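Local coordinates for ABC transporter substrate-binding protein (Staphylococcus aureus subsp. aureus NCTC 8325, PDB 3UN6) that binds zinc and probably serves as the substrate-binding component of an ABC-type import system, its natural substrate being unknown, at residues 131-142 / 161-172. Numbering follows the deposited sequence. Where two conformers were deposited one is given.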
ATOM      1  N   PHE A 131     -25.036  10.310   0.600  1.00 46.14           N
ATOM      2  CA  PHE A 131     -24.425  10.982  -0.545  1.00 45.57           C
ATOM      3  C   PHE A 131     -25.403  11.283  -1.688  1.00 46.50           C
ATOM      4  O   PHE A 131     -26.123  10.401  -2.155  1.00 45.61           O
ATOM      5  CB  PHE A 131     -23.238  10.170  -1.058  1.00 43.58           C
ATOM      6  CG  PHE A 131     -22.142   9.993  -0.040  1.00 43.67           C
ATOM      7  CD1 PHE A 131     -21.169  10.971   0.129  1.00 44.39           C
ATOM      8  CD2 PHE A 131     -22.084   8.858   0.753  1.00 44.45           C
ATOM      9  CE1 PHE A 131     -20.158  10.814   1.073  1.00 44.84           C
ATOM     10  CE2 PHE A 131     -21.071   8.690   1.690  1.00 45.20           C
ATOM     11  CZ  PHE A 131     -20.108   9.667   1.853  1.00 44.68           C
ATOM     12  N   ASN A 132     -25.414  12.542  -2.125  1.00 42.80           N
ATOM     13  CA  ASN A 132     -26.295  12.984  -3.202  1.00 44.22           C
ATOM     14  C   ASN A 132     -25.681  14.153  -3.974  1.00 44.46           C
ATOM     15  O   ASN A 132     -24.632  14.675  -3.589  1.00 43.83           O
ATOM     16  CB  ASN A 132     -27.644  13.381  -2.615  1.00 45.66           C
ATOM     17  CG  ASN A 132     -27.532  14.518  -1.608  1.00 47.22           C
ATOM     18  OD1 ASN A 132     -27.125  15.629  -1.950  1.00 47.44           O
ATOM     19  ND2 ASN A 132     -27.923  14.248  -0.362  1.00 47.98           N
ATOM     20  N   ASN A 133     -26.344  14.561  -5.055  1.00 45.21           N
ATOM     21  CA  ASN A 133     -25.882  15.673  -5.899  1.00 46.17           C
ATOM     22  C   ASN A 133     -26.541  16.996  -5.555  1.00 48.69           C
ATOM     23  O   ASN A 133     -26.268  18.020  -6.190  1.00 47.89           O
ATOM     24  CB  ASN A 133     -26.223  15.370  -7.354  1.00 46.23           C
ATOM     25  CG  ASN A 133     -25.505  14.175  -7.861  1.00 42.59           C
ATOM     26  OD1 ASN A 133     -24.278  14.094  -7.769  1.00 34.92           O
ATOM     27  ND2 ASN A 133     -26.247  13.238  -8.426  1.00 43.48           N
ATOM     28  N   ASN A 134     -27.386  16.957  -4.529  1.00 51.11           N
ATOM     29  CA  ASN A 134     -28.242  18.078  -4.142  1.00 53.61           C
ATOM     30  C   ASN A 134     -27.565  19.230  -3.414  1.00 54.33           C
ATOM     31  O   ASN A 134     -27.918  20.383  -3.628  1.00 55.76           O
ATOM     32  CB  ASN A 134     -29.385  17.543  -3.259  1.00 54.79           C
ATOM     33  CG  ASN A 134     -30.027  16.263  -3.830  1.00 55.64           C
ATOM     34  OD1 ASN A 134     -29.854  15.938  -5.006  1.00 53.92           O
ATOM     35  ND2 ASN A 134     -30.768  15.536  -2.983  1.00 55.94           N
ATOM     36  N   GLY A 135     -26.614  18.923  -2.540  1.00 53.89           N
ATOM     37  CA  GLY A 135     -25.954  19.958  -1.754  1.00 54.19           C
ATOM     38  C   GLY A 135     -24.492  20.192  -2.082  1.00 53.63           C
ATOM     39  O   GLY A 135     -24.053  20.054  -3.228  1.00 53.22           O
ATOM     40  N   ASP A 136     -23.740  20.546  -1.046  1.00 53.57           N
ATOM     41  CA  ASP A 136     -22.330  20.853  -1.184  1.00 52.80           C
ATOM     42  C   ASP A 136     -21.492  19.609  -1.410  1.00 51.14           C
ATOM     43  O   ASP A 136     -21.893  18.483  -1.146  1.00 50.28           O
ATOM     44  CB  ASP A 136     -21.785  21.599   0.046  1.00 53.15           C
ATOM     45  CG  ASP A 136     -22.475  22.927   0.283  1.00 56.42           C
ATOM     46  OD1 ASP A 136     -23.706  23.002   0.067  1.00 58.79           O
ATOM     47  OD2 ASP A 136     -21.788  23.886   0.705  1.00 57.07           O
ATOM     48  N   ASP A 137     -20.305  19.879  -1.906  1.00 50.10           N
ATOM     49  CA  ASP A 137     -19.312  18.896  -2.208  1.00 48.48           C
ATOM     50  C   ASP A 137     -18.857  18.106  -0.956  1.00 45.04           C
ATOM     51  O   ASP A 137     -18.919  18.606   0.173  1.00 44.89           O
ATOM     52  CB  ASP A 137     -18.168  19.671  -2.879  1.00 50.00           C
ATOM     53  CG  ASP A 137     -16.937  18.869  -3.062  1.00 53.31           C
ATOM     54  OD1 ASP A 137     -16.552  18.659  -4.233  1.00 63.68           O
ATOM     55  OD2 ASP A 137     -16.339  18.457  -2.041  1.00 60.58           O
ATOM     56  N   TYR A 138     -18.440  16.858  -1.174  1.00 40.15           N
ATOM     57  CA  TYR A 138     -17.933  16.012  -0.109  1.00 37.30           C
ATOM     58  C   TYR A 138     -16.401  16.025  -0.154  1.00 34.65           C
ATOM     59  O   TYR A 138     -15.804  15.991  -1.232  1.00 34.01           O
ATOM     60  CB  TYR A 138     -18.483  14.596  -0.254  1.00 37.37           C
ATOM     61  CG  TYR A 138     -20.005  14.560  -0.271  1.00 36.55           C
ATOM     62  CD1 TYR A 138     -20.732  14.770   0.887  1.00 32.73           C
ATOM     63  CD2 TYR A 138     -20.705  14.317  -1.453  1.00 34.48           C
ATOM     64  CE1 TYR A 138     -22.129  14.749   0.875  1.00 36.14           C
ATOM     65  CE2 TYR A 138     -22.098  14.287  -1.475  1.00 37.05           C
ATOM     66  CZ  TYR A 138     -22.803  14.497  -0.307  1.00 38.20           C
ATOM     67  OH  TYR A 138     -24.182  14.464  -0.329  1.00 42.11           O
ATOM     68  N   HIS A 139     -15.767  16.076   1.009  1.00 32.34           N
ATOM     69  CA  HIS A 139     -14.309  16.142   1.082  1.00 31.85           C
ATOM     70  C   HIS A 139     -13.663  14.880   1.636  1.00 30.55           C
ATOM     71  O   HIS A 139     -13.926  14.449   2.764  1.00 30.30           O
ATOM     72  CB  HIS A 139     -13.897  17.379   1.859  1.00 33.58           C
ATOM     73  CG  HIS A 139     -14.333  18.648   1.197  1.00 34.83           C
ATOM     74  ND1 HIS A 139     -13.520  19.356   0.340  1.00 35.57           N
ATOM     75  CD2 HIS A 139     -15.522  19.292   1.206  1.00 38.11           C
ATOM     76  CE1 HIS A 139     -14.180  20.402  -0.122  1.00 38.90           C
ATOM     77  NE2 HIS A 139     -15.396  20.386   0.389  1.00 37.11           N
ATOM     78  N   PHE A 140     -12.811  14.286   0.812  1.00 28.58           N
ATOM     79  CA  PHE A 140     -12.135  13.058   1.158  1.00 26.81           C
ATOM     80  C   PHE A 140     -10.625  13.170   1.297  1.00 24.97           C
ATOM     81  O   PHE A 140      -9.950  13.706   0.430  1.00 24.44           O
ATOM     82  CB  PHE A 140     -12.469  11.972   0.123  1.00 26.66           C
ATOM     83  CG  PHE A 140     -13.829  11.374   0.301  1.00 27.30           C
ATOM     84  CD1 PHE A 140     -14.030  10.352   1.216  1.00 25.75           C
ATOM     85  CD2 PHE A 140     -14.915  11.841  -0.422  1.00 28.24           C
ATOM     86  CE1 PHE A 140     -15.292   9.799   1.395  1.00 28.02           C
ATOM     87  CE2 PHE A 140     -16.179  11.295  -0.232  1.00 27.67           C
ATOM     88  CZ  PHE A 140     -16.364  10.283   0.670  1.00 26.19           C
ATOM     89  N   GLY A 141     -10.106  12.632   2.402  1.00 24.19           N
ATOM     90  CA  GLY A 141      -8.671  12.565   2.613  1.00 23.59           C
ATOM     91  C   GLY A 141      -8.161  11.349   1.844  1.00 22.87           C
ATOM     92  O   GLY A 141      -8.838  10.315   1.794  1.00 21.73           O
ATOM     93  N   ILE A 142      -7.023  11.497   1.166  1.00 22.35           N
ATOM     94  CA  ILE A 142      -6.356  10.373   0.472  1.00 21.39           C
ATOM     95  C   ILE A 142      -4.868  10.467   0.822  1.00 22.00           C
ATOM     96  O   ILE A 142      -4.383  11.540   1.186  1.00 22.38           O
ATOM     97  CB  ILE A 142      -6.589  10.362  -1.091  1.00 21.62           C
ATOM     98  CG1 ILE A 142      -6.242  11.735  -1.712  1.00 23.57           C
ATOM     99  CG2 ILE A 142      -8.029   9.991  -1.389  1.00 21.00           C
ATOM    100  CD1 ILE A 142      -6.246  11.803  -3.254  1.00 22.76           C
ATOM    101  N   LYS A 161     -23.613   6.967  -8.382  1.00 33.24           N
ATOM    102  CA  LYS A 161     -24.177   7.887  -9.377  1.00 33.57           C
ATOM    103  C   LYS A 161     -24.071   9.369  -8.972  1.00 33.21           C
ATOM    104  O   LYS A 161     -24.954  10.153  -9.251  1.00 33.28           O
ATOM    105  CB  LYS A 161     -25.631   7.508  -9.707  1.00 35.51           C
ATOM    106  CG  LYS A 161     -25.802   6.096 -10.248  1.00 34.67           C
ATOM    107  CD  LYS A 161     -27.230   5.831 -10.698  1.00 40.50           C
ATOM    108  CE  LYS A 161     -27.388   4.438 -11.306  1.00 43.30           C
ATOM    109  NZ  LYS A 161     -28.803   4.161 -11.805  1.00 46.43           N
ATOM    110  N   ILE A 162     -22.975   9.729  -8.312  1.00 33.09           N
ATOM    111  CA  ILE A 162     -22.704  11.113  -7.891  1.00 32.43           C
ATOM    112  C   ILE A 162     -21.898  11.801  -9.023  1.00 32.94           C
ATOM    113  O   ILE A 162     -21.056  11.178  -9.666  1.00 30.89           O
ATOM    114  CB  ILE A 162     -21.978  11.112  -6.526  1.00 32.75           C
ATOM    115  CG1 ILE A 162     -22.912  10.576  -5.426  1.00 31.88           C
ATOM    116  CG2 ILE A 162     -21.436  12.495  -6.147  1.00 27.01           C
ATOM    117  CD1 ILE A 162     -24.075  11.430  -5.136  1.00 35.91           C
ATOM    118  N   LYS A 163     -22.197  13.065  -9.297  1.00 34.57           N
ATOM    119  CA  LYS A 163     -21.541  13.788 -10.396  1.00 36.19           C
ATOM    120  C   LYS A 163     -20.045  14.009 -10.165  1.00 35.69           C
ATOM    121  O   LYS A 163     -19.602  14.205  -9.025  1.00 33.70           O
ATOM    122  CB  LYS A 163     -22.243  15.128 -10.692  1.00 37.37           C
ATOM    123  CG  LYS A 163     -22.124  16.172  -9.593  1.00 40.62           C
ATOM    124  CD  LYS A 163     -23.098  17.335  -9.817  1.00 45.27           C
ATOM    125  CE  LYS A 163     -22.934  18.384  -8.734  1.00 47.10           C
ATOM    126  NZ  LYS A 163     -23.962  19.464  -8.882  1.00 50.44           N
ATOM    127  N   PRO A 164     -19.266  13.968 -11.261  1.00 36.71           N
ATOM    128  CA  PRO A 164     -17.838  14.204 -11.218  1.00 36.35           C
ATOM    129  C   PRO A 164     -17.574  15.555 -10.585  1.00 36.95           C
ATOM    130  O   PRO A 164     -18.304  16.515 -10.843  1.00 36.99           O
ATOM    131  CB  PRO A 164     -17.422  14.223 -12.692  1.00 37.29           C
ATOM    132  CG  PRO A 164     -18.549  13.698 -13.449  1.00 39.20           C
ATOM    133  CD  PRO A 164     -19.770  13.796 -12.634  1.00 38.54           C
ATOM    134  N   GLY A 165     -16.550  15.623  -9.751  1.00 36.97           N
ATOM    135  CA  GLY A 165     -16.217  16.858  -9.052  1.00 37.10           C
ATOM    136  C   GLY A 165     -17.027  17.072  -7.789  1.00 37.10           C
ATOM    137  O   GLY A 165     -16.806  18.052  -7.087  1.00 38.30           O
ATOM    138  N   HIS A 166     -17.974  16.189  -7.471  1.00 36.15           N
ATOM    139  CA  HIS A 166     -18.760  16.400  -6.238  1.00 36.31           C
ATOM    140  C   HIS A 166     -18.047  15.761  -5.029  1.00 33.58           C
ATOM    141  O   HIS A 166     -18.469  15.926  -3.891  1.00 34.46           O
ATOM    142  CB  HIS A 166     -20.215  15.959  -6.388  1.00 37.10           C
ATOM    143  CG  HIS A 166     -21.172  16.745  -5.534  1.00 41.09           C
ATOM    144  ND1 HIS A 166     -21.922  16.176  -4.524  1.00 44.48           N
ATOM    145  CD2 HIS A 166     -21.480  18.064  -5.530  1.00 44.24           C
ATOM    146  CE1 HIS A 166     -22.659  17.107  -3.943  1.00 44.48           C
ATOM    147  NE2 HIS A 166     -22.406  18.263  -4.531  1.00 46.86           N
ATOM    148  N   PHE A 167     -16.981  15.016  -5.309  1.00 31.72           N
ATOM    149  CA  PHE A 167     -16.052  14.504  -4.297  1.00 29.59           C
ATOM    150  C   PHE A 167     -14.777  15.326  -4.548  1.00 30.05           C
ATOM    151  O   PHE A 167     -14.310  15.406  -5.682  1.00 30.04           O
ATOM    152  CB  PHE A 167     -15.738  13.042  -4.513  1.00 27.54           C
ATOM    153  CG  PHE A 167     -16.758  12.077  -3.971  1.00 26.75           C
ATOM    154  CD1 PHE A 167     -18.059  12.453  -3.692  1.00 27.41           C
ATOM    155  CD2 PHE A 167     -16.424  10.727  -3.866  1.00 26.17           C
ATOM    156  CE1 PHE A 167     -18.980  11.528  -3.231  1.00 27.96           C
ATOM    157  CE2 PHE A 167     -17.347   9.799  -3.417  1.00 27.57           C
ATOM    158  CZ  PHE A 167     -18.627  10.210  -3.096  1.00 29.48           C
ATOM    159  N   SER A 168     -14.249  15.943  -3.494  0.50 30.08           N
ATOM    160  CA  SER A 168     -13.039  16.747  -3.574  0.50 29.94           C
ATOM    161  C   SER A 168     -12.000  16.013  -2.746  0.50 28.58           C
ATOM    162  O   SER A 168     -12.307  15.524  -1.661  0.50 27.23           O
ATOM    163  CB  SER A 168     -13.286  18.143  -3.015  0.50 31.05           C
ATOM    164  OG  SER A 168     -12.133  18.948  -3.157  0.50 34.08           O
ATOM    165  N   TYR A 169     -10.779  15.924  -3.263  1.00 27.89           N
ATOM    166  CA  TYR A 169      -9.721  15.172  -2.600  1.00 26.63           C
ATOM    167  C   TYR A 169      -8.658  15.992  -1.932  1.00 28.03           C
ATOM    168  O   TYR A 169      -8.210  17.003  -2.461  1.00 27.84           O
ATOM    169  CB  TYR A 169      -9.101  14.216  -3.603  1.00 27.71           C
ATOM    170  CG  TYR A 169     -10.156  13.312  -4.153  1.00 25.67           C
ATOM    171  CD1 TYR A 169     -10.647  12.241  -3.390  1.00 23.99           C
ATOM    172  CD2 TYR A 169     -10.721  13.548  -5.398  1.00 26.99           C
ATOM    173  CE1 TYR A 169     -11.648  11.415  -3.880  1.00 25.20           C
ATOM    174  CE2 TYR A 169     -11.714  12.712  -5.898  1.00 26.30           C
ATOM    175  CZ  TYR A 169     -12.185  11.652  -5.131  1.00 25.15           C
ATOM    176  OH  TYR A 169     -13.193  10.808  -5.614  1.00 27.00           O
ATOM    177  N   HIS A 170      -8.231  15.519  -0.765  1.00 28.02           N
ATOM    178  CA  HIS A 170      -7.245  16.223   0.036  1.00 28.22           C
ATOM    179  C   HIS A 170      -6.145  15.287   0.498  1.00 26.35           C
ATOM    180  O   HIS A 170      -6.386  14.373   1.287  1.00 26.06           O
ATOM    181  CB  HIS A 170      -7.942  16.879   1.224  1.00 29.06           C
ATOM    182  CG  HIS A 170      -9.053  17.795   0.810  1.00 31.14           C
ATOM    183  ND1 HIS A 170      -8.838  19.110   0.459  1.00 29.26           N
ATOM    184  CD2 HIS A 170     -10.371  17.562   0.609  1.00 30.34           C
ATOM    185  CE1 HIS A 170      -9.986  19.659   0.102  1.00 32.08           C
ATOM    186  NE2 HIS A 170     -10.930  18.737   0.177  1.00 30.01           N
ATOM    187  N   GLU A 171      -4.938  15.534   0.003  1.00 25.82           N
ATOM    188  CA  GLU A 171      -3.782  14.700   0.328  1.00 27.28           C
ATOM    189  C   GLU A 171      -3.323  14.897   1.764  1.00 27.68           C
ATOM    190  O   GLU A 171      -3.200  16.016   2.234  1.00 28.41           O
ATOM    191  CB  GLU A 171      -2.619  15.017  -0.619  1.00 27.43           C
ATOM    192  CG  GLU A 171      -2.820  14.527  -2.064  1.00 29.86           C
ATOM    193  CD  GLU A 171      -1.755  15.078  -3.008  1.00 31.04           C
ATOM    194  OE1 GLU A 171      -0.928  14.307  -3.523  1.00 31.17           O
ATOM    195  OE2 GLU A 171      -1.734  16.296  -3.207  1.00 36.25           O
HETATM  196  N   MSE A 172      -3.078  13.801   2.460  1.00 27.72           N
HETATM  197  CA  MSE A 172      -2.564  13.893   3.817  1.00 29.23           C
HETATM  198  C   MSE A 172      -1.959  12.566   4.242  1.00 27.63           C
HETATM  199  O   MSE A 172      -2.179  11.549   3.612  1.00 26.96           O
HETATM  200  CB  MSE A 172      -3.652  14.340   4.790  1.00 29.40           C
HETATM  201  CG  MSE A 172      -4.816  13.389   4.906  1.00 32.36           C
HETATM  202 SE   MSE A 172      -6.207  14.167   6.076  1.00 41.27          SE
HETATM  203  CE  MSE A 172      -6.722  15.706   4.972  1.00 39.31           C
TER
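Phe167 lies with one face against Phe140, whose CE2 stands 3.6 Å above the plane over the ring centre, the two planes inclined at 43°. The rim of Phe167 meets two more rings: CE1 approaches CD2 of Tyr138 at 3.7 Å and also touches CD1 of Phe131. That same Phe131 CD1 sits over the centre of one face of Tyr138, while Asp136 O lies over the opposite face. A flat ring suits Phe167, which offers a face to Phe140 and a rim to Tyr138; tyrosine suits 138 because its hydroxyl also accepts from Asn132 N (2.9 Å).

His166 completes the aromatic cluster. Asp137 CA packs over one of its faces as a CH-pi contact. With CG turned anti to the backbone N (chi1 -150°), the imidazole reaches the 132-136 loop, where NE2 makes a bent bond to Gly135 O (2.8 Å) from above the carbonyl plane. Asn133 joins the same loop to the start of 161-172: OD1 accepts a nearly straight bond from Lys163 N (2.8 Å, 169°), and ND2 gives a weak one to Lys161 O. Ile162 CD1 presses on Asn132 CA.

On the sheet face opposite Tyr138, Phe140 and Phe167, His139 ND1 and His170 NE2 share a hydrogen bond of 2.7 Å, rim to rim; imidazole nitrogens can donate or accept, and either could be the donor.

Strands 138-142 and 167-171 pair in parallel, forming a beta-alpha-beta unit with helix 148-159, whose Leu153 touches Phe140 and Ile142 and whose Glu154 hydrogen-bonds to Tyr169 OH; strand 188-192 flanks strand 138-142 on its other side.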